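Local coordinates for UPF0249 protein EF_3048 (Enterococcus faecalis, PDB 2I5I) that probably removes acetyl groups from acetylated carbohydrates as a magnesium-dependent deacetylase of the YdjC family, a step in oligosaccharide breakdown, at residues 6-11 and 256-261; 216-221 and 231-236. All blocks are in the same frame, centred on the assembly; numbering follows the deposited sequence.

Interaction 1. Residues 6-11 and 256-261; sequences KLIINA and ANYESL
Ile8 meets Tyr258 and Ala256 where the first strand of the sheet passes the chain's C-terminal turn. The apolar contacts centre on Ile8. Its CG1 lies anti to the carbonyl carbon (chi1 -59°), which carries CD1 over one face of the Tyr258 ring, off-centre toward the rim and 3.7 Å from Tyr258 CD1, a CH-pi contact in which the two side chains cross at about a right angle. A branched aliphatic chain suits this place because CG2 also approaches the ring, 4.0 Å from Tyr258 CE1. Ala256 suits a place between Lys6 (CB to CB 4.1 Å) and Ile115 of a second subunit, where its methyl packs on both.

One backbone hydrogen bond joins the segments, from Ala256 N to Leu7 O (2.8 Å); beside it Ile8 CA makes a CA-H...O contact with Ala256 O.

Polar bonds within 256-261 shape the turn. Asn257 O accepts from both Ser260 N and Ser260 OG, while Asn257 OD1 takes Glu259 N in an Asx turn. Tyr258 OH is bonded to Glu210, and Lys6 NZ forms salt bridges with Glu207 and with Asp111 of the second subunit.

Strand 254-256 runs parallel beside the start of strand 6-11 in a curled sheet, consistent with this deacetylase family's barrel-like beta/alpha fold.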
loop_
_atom_site.group_PDB
_atom_site.type_symbol
_atom_site.label_atom_id
_atom_site.label_comp_id
_atom_site.label_asym_id
_atom_site.label_seq_id
_atom_site.Cartn_x
_atom_site.Cartn_y
_atom_site.Cartn_z
ATOM N N LYS A 6 23.278 -23.037 -7.031
ATOM C CA LYS A 6 22.243 -22.198 -6.410
ATOM C C LYS A 6 22.624 -21.917 -4.966
ATOM O O LYS A 6 22.836 -22.832 -4.165
ATOM C CB LYS A 6 20.885 -22.875 -6.512
ATOM C CG LYS A 6 20.453 -23.088 -7.965
ATOM C CD LYS A 6 19.157 -23.891 -7.952
ATOM C CE LYS A 6 19.428 -25.269 -8.544
ATOM N NZ LYS A 6 19.217 -25.207 -10.015
ATOM N N LEU A 7 22.719 -20.630 -4.659
ATOM C CA LEU A 7 23.190 -20.165 -3.375
ATOM C C LEU A 7 22.085 -19.393 -2.631
ATOM O O LEU A 7 21.635 -18.365 -3.098
ATOM C CB LEU A 7 24.405 -19.250 -3.510
ATOM C CG LEU A 7 24.929 -18.664 -2.204
ATOM C CD1 LEU A 7 25.350 -19.760 -1.231
ATOM C CD2 LEU A 7 26.123 -17.733 -2.422
ATOM N N ILE A 8 21.677 -19.963 -1.520
ATOM C CA ILE A 8 20.744 -19.393 -0.576
ATOM C C ILE A 8 21.593 -18.723 0.501
ATOM O O ILE A 8 22.438 -19.353 1.141
ATOM C CB ILE A 8 19.841 -20.482 0.009
ATOM C CG1 ILE A 8 19.023 -21.246 -1.025
ATOM C CG2 ILE A 8 18.959 -19.887 1.096
ATOM C CD1 ILE A 8 18.345 -22.469 -0.451
ATOM N N ILE A 9 21.415 -17.437 0.690
ATOM C CA ILE A 9 22.020 -16.597 1.714
ATOM C C ILE A 9 20.883 -16.205 2.643
ATOM O O ILE A 9 19.987 -15.440 2.316
ATOM C CB ILE A 9 22.748 -15.377 1.127
ATOM C CG1 ILE A 9 23.755 -15.808 0.078
ATOM C CG2 ILE A 9 23.411 -14.537 2.204
ATOM C CD1 ILE A 9 24.564 -14.722 -0.572
ATOM N N ASN A 10 20.920 -16.847 3.812
ATOM C CA ASN A 10 19.779 -16.778 4.719
ATOM C C ASN A 10 20.214 -16.077 5.993
ATOM O O ASN A 10 21.155 -16.490 6.667
ATOM C CB ASN A 10 19.209 -18.164 5.067
ATOM C CG ASN A 10 17.978 -18.064 5.952
ATOM O OD1 ASN A 10 16.831 -18.123 5.488
ATOM N ND2 ASN A 10 18.232 -17.926 7.235
ATOM N N ALA A 11 19.470 -15.021 6.309
ATOM C CA ALA A 11 19.693 -14.285 7.547
ATOM C C ALA A 11 18.906 -14.921 8.676
ATOM O O ALA A 11 17.675 -14.982 8.624
ATOM C CB ALA A 11 19.272 -12.825 7.380
ATOM N N ALA A 256 19.511 -17.825 -4.842
ATOM C CA ALA A 256 18.225 -18.474 -4.709
ATOM C C ALA A 256 17.665 -18.470 -3.304
ATOM O O ALA A 256 18.256 -17.979 -2.345
ATOM C CB ALA A 256 18.410 -19.924 -5.185
ATOM N N ASN A 257 16.490 -19.077 -3.168
ATOM C CA ASN A 257 15.823 -19.202 -1.875
ATOM C C ASN A 257 15.275 -20.621 -1.758
ATOM O O ASN A 257 15.524 -21.391 -2.698
ATOM C CB ASN A 257 14.732 -18.148 -1.690
ATOM C CG ASN A 257 13.712 -18.145 -2.807
ATOM O OD1 ASN A 257 13.221 -19.199 -3.226
ATOM N ND2 ASN A 257 13.411 -16.939 -3.276
ATOM N N TYR A 258 14.619 -20.962 -0.662
ATOM C CA TYR A 258 14.142 -22.344 -0.492
ATOM C C TYR A 258 12.962 -22.689 -1.377
ATOM O O TYR A 258 12.483 -23.833 -1.342
ATOM C CB TYR A 258 13.806 -22.639 0.977
ATOM C CG TYR A 258 14.956 -23.126 1.831
ATOM C CD1 TYR A 258 15.919 -22.286 2.352
ATOM C CD2 TYR A 258 15.092 -24.478 2.147
ATOM C CE1 TYR A 258 16.979 -22.714 3.136
ATOM C CE2 TYR A 258 16.135 -24.920 2.929
ATOM C CZ TYR A 258 17.085 -24.067 3.433
ATOM O OH TYR A 258 18.103 -24.544 4.213
ATOM N N GLU A 259 12.425 -21.797 -2.208
ATOM C CA GLU A 259 11.462 -22.162 -3.230
ATOM C C GLU A 259 12.096 -23.167 -4.206
ATOM O O GLU A 259 11.403 -23.920 -4.883
ATOM C CB GLU A 259 10.971 -20.964 -4.055
ATOM C CG GLU A 259 10.030 -20.007 -3.348
ATOM C CD GLU A 259 8.756 -20.654 -2.836
ATOM O OE1 GLU A 259 8.254 -21.633 -3.446
ATOM O OE2 GLU A 259 8.238 -20.188 -1.793
ATOM N N SER A 260 13.413 -23.184 -4.289
ATOM C CA SER A 260 14.191 -24.069 -5.135
ATOM C C SER A 260 14.214 -25.503 -4.587
ATOM O O SER A 260 14.671 -26.427 -5.270
ATOM C CB SER A 260 15.630 -23.581 -5.265
ATOM O OG SER A 260 16.337 -23.766 -4.047
ATOM N N LEU A 261 13.708 -25.665 -3.375
ATOM C CA LEU A 261 13.638 -26.923 -2.653
ATOM C C LEU A 261 12.237 -27.281 -2.179
ATOM O O LEU A 261 12.079 -28.078 -1.256
ATOM C CB LEU A 261 14.556 -26.876 -1.423
ATOM C CG LEU A 261 16.058 -26.758 -1.702
ATOM C CD1 LEU A 261 16.809 -26.513 -0.401
ATOM C CD2 LEU A 261 16.569 -27.992 -2.437
#

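Interaction 2. Residues 216-221 and 231-236; sequences AFIDTI and PRIREV
Ala216 sits against the N-terminal part of helix 231-239, touching Arg232, Ile233 and Val236. Its methyl CB packs on the aliphatic part of Arg232, 3.6 Å from CD and 3.8 Å from CB. A side chain this small suits a place where the backbone itself must approach the helix. Ala216 N reaches Arg232 O in a weak hydrogen bond of 3.5 Å, and Ala216 O lies 3.4 Å from Ile233 CG2 and 3.5 Å from Val236 CG2, with Ile233 CA giving a CA-H...O contact to the same oxygen.

Ile233 bridges Ala216 and Ile218. With CG1 between the backbone N and the carbonyl carbon (chi1 59°), its CG2 is directed at the incoming loop, where it meets Ile218 CD1 at 3.6 Å; the two isoleucines cross at about a right angle. Ile233 also packs on Gln223 of a third subunit.

Arg232 suits its position by having two parts. Its CB and CD lie beside Ala216, and the chain, extended from CG to NE, takes the guanidinium beyond the loop. There NE bonds to Tyr228 O and NH1 forms a salt bridge with Asp13.

Packing and the CA-H...O contact thus hold the Ala216 backbone more than its weak hydrogen bond does, while Arg232 carries its charge past the contact. Its side chain lies about 6 Å from that of His130, a predicted magnesium ligand, so this packing probably helps to position Arg232 and, through the salt bridge, Asp13 beside the presumed metal site.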
loop_
_atom_site.group_PDB
_atom_site.type_symbol
_atom_site.label_atom_id
_atom_site.label_comp_id
_atom_site.label_asym_id
_atom_site.label_seq_id
_atom_site.Cartn_x
_atom_site.Cartn_y
_atom_site.Cartn_z
ATOM N N ALA A 216 22.087 -7.364 11.271
ATOM C CA ALA A 216 21.210 -6.589 12.119
ATOM C C ALA A 216 21.727 -5.148 12.207
ATOM O O ALA A 216 22.905 -4.935 11.967
ATOM C CB ALA A 216 21.122 -7.140 13.528
ATOM N N PHE A 217 20.807 -4.252 12.532
ATOM C CA PHE A 217 21.111 -2.979 13.145
ATOM C C PHE A 217 21.082 -3.240 14.648
ATOM O O PHE A 217 20.468 -4.213 15.091
ATOM C CB PHE A 217 20.144 -1.869 12.748
ATOM C CG PHE A 217 20.102 -1.557 11.266
ATOM C CD1 PHE A 217 21.188 -1.670 10.416
ATOM C CD2 PHE A 217 18.918 -1.120 10.673
ATOM C CE1 PHE A 217 21.081 -1.326 9.068
ATOM C CE2 PHE A 217 18.782 -0.797 9.347
ATOM C CZ PHE A 217 19.884 -0.927 8.524
ATOM N N ILE A 218 21.719 -2.387 15.422
ATOM C CA ILE A 218 21.731 -2.545 16.875
ATOM C C ILE A 218 20.660 -1.672 17.535
ATOM O O ILE A 218 20.566 -0.475 17.222
ATOM C CB ILE A 218 23.099 -2.207 17.494
ATOM C CG1 ILE A 218 24.301 -2.945 16.916
ATOM C CG2 ILE A 218 23.060 -2.444 19.000
ATOM C CD1 ILE A 218 24.011 -4.325 16.385
ATOM N N ASP A 219 19.905 -2.297 18.428
ATOM C CA ASP A 219 18.986 -1.617 19.346
ATOM C C ASP A 219 19.323 -2.096 20.756
ATOM O O ASP A 219 20.146 -3.002 20.956
ATOM C CB ASP A 219 17.518 -1.774 19.041
ATOM C CG ASP A 219 16.931 -3.153 18.819
ATOM O OD1 ASP A 219 17.604 -4.198 18.970
ATOM O OD2 ASP A 219 15.738 -3.212 18.445
ATOM N N THR A 220 18.747 -1.473 21.771
ATOM C CA THR A 220 19.054 -1.964 23.115
ATOM C C THR A 220 18.482 -3.371 23.300
ATOM O O THR A 220 19.036 -4.141 24.070
ATOM C CB THR A 220 18.475 -1.071 24.220
ATOM O OG1 THR A 220 17.061 -0.932 24.002
ATOM C CG2 THR A 220 19.057 0.332 24.152
ATOM N N ILE A 221 17.381 -3.660 22.610
ATOM C CA ILE A 221 16.765 -4.985 22.779
ATOM C C ILE A 221 17.776 -6.042 22.352
ATOM O O ILE A 221 18.008 -7.007 23.077
ATOM C CB ILE A 221 15.441 -5.113 22.031
ATOM C CG1 ILE A 221 14.442 -4.003 22.405
ATOM C CG2 ILE A 221 14.773 -6.464 22.235
ATOM C CD1 ILE A 221 13.736 -3.500 21.174
ATOM N N PRO A 231 29.082 -7.359 15.946
ATOM C CA PRO A 231 29.502 -7.782 14.598
ATOM C C PRO A 231 28.366 -7.842 13.573
ATOM O O PRO A 231 28.599 -7.817 12.362
ATOM C CB PRO A 231 30.027 -9.208 14.814
ATOM C CG PRO A 231 30.395 -9.236 16.270
ATOM C CD PRO A 231 29.287 -8.444 16.923
ATOM N N ARG A 232 27.134 -7.893 14.057
ATOM C CA ARG A 232 26.021 -8.021 13.110
ATOM C C ARG A 232 25.948 -6.806 12.194
ATOM O O ARG A 232 25.504 -6.900 11.048
ATOM C CB ARG A 232 24.708 -8.220 13.837
ATOM C CG ARG A 232 24.604 -9.363 14.827
ATOM C CD ARG A 232 23.127 -9.759 14.981
ATOM N NE ARG A 232 23.002 -10.748 16.036
ATOM C CZ ARG A 232 22.158 -11.744 16.149
ATOM N NH1 ARG A 232 21.225 -12.006 15.260
ATOM N NH2 ARG A 232 22.255 -12.519 17.224
ATOM N N ILE A 233 26.405 -5.625 12.660
ATOM C CA ILE A 233 26.370 -4.499 11.719
ATOM C C ILE A 233 27.430 -4.657 10.649
ATOM O O ILE A 233 27.238 -4.213 9.505
ATOM C CB ILE A 233 26.509 -3.146 12.441
ATOM C CG1 ILE A 233 27.774 -2.920 13.283
ATOM C CG2 ILE A 233 25.285 -2.885 13.318
ATOM C CD1 ILE A 233 27.947 -1.437 13.615
ATOM N N ARG A 234 28.563 -5.308 11.000
ATOM C CA ARG A 234 29.645 -5.476 10.043
ATOM C C ARG A 234 29.191 -6.395 8.907
ATOM O O ARG A 234 29.579 -6.216 7.758
ATOM C CB ARG A 234 30.926 -6.037 10.668
ATOM C CG ARG A 234 31.653 -5.139 11.636
ATOM N N GLU A 235 28.364 -7.372 9.268
ATOM C CA GLU A 235 27.772 -8.295 8.304
ATOM C C GLU A 235 26.892 -7.558 7.312
ATOM O O GLU A 235 26.913 -7.838 6.119
ATOM C CB GLU A 235 26.957 -9.383 9.020
ATOM C CG GLU A 235 27.763 -10.251 9.977
ATOM C CD GLU A 235 27.059 -11.555 10.338
ATOM O OE1 GLU A 235 26.229 -12.029 9.545
ATOM O OE2 GLU A 235 27.360 -12.083 11.428
ATOM N N VAL A 236 26.074 -6.616 7.825
ATOM C CA VAL A 236 25.280 -5.823 6.890
ATOM C C VAL A 236 26.204 -5.146 5.887
ATOM O O VAL A 236 25.964 -5.119 4.678
ATOM C CB VAL A 236 24.442 -4.734 7.569
ATOM C CG1 VAL A 236 23.675 -3.966 6.494
ATOM C CG2 VAL A 236 23.479 -5.318 8.585
#

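Overall arrangement
Interaction 2 is nested along the chain inside the loop closed by interaction 1: strand 6-11 comes first, then 216-221 and 231-236, and finally 256-261. Their centres are about 22 Å apart and their nearest atoms about 7 Å, without touching. Strand 208-213 connects them, pairing in parallel with strand 6-11 and leading into the loop of interaction 2. Interaction 1 joins the two ends of the chain at the beginning of strand 6-11, whereas interaction 2 lies beyond the sheet's other end, on the side of Asp13 and His130. Interaction 1 thus sets the last strand beside the first, near a second subunit, and interaction 2, near a third, packs a loop on a helix whose Arg232 reaches toward the presumed metal site.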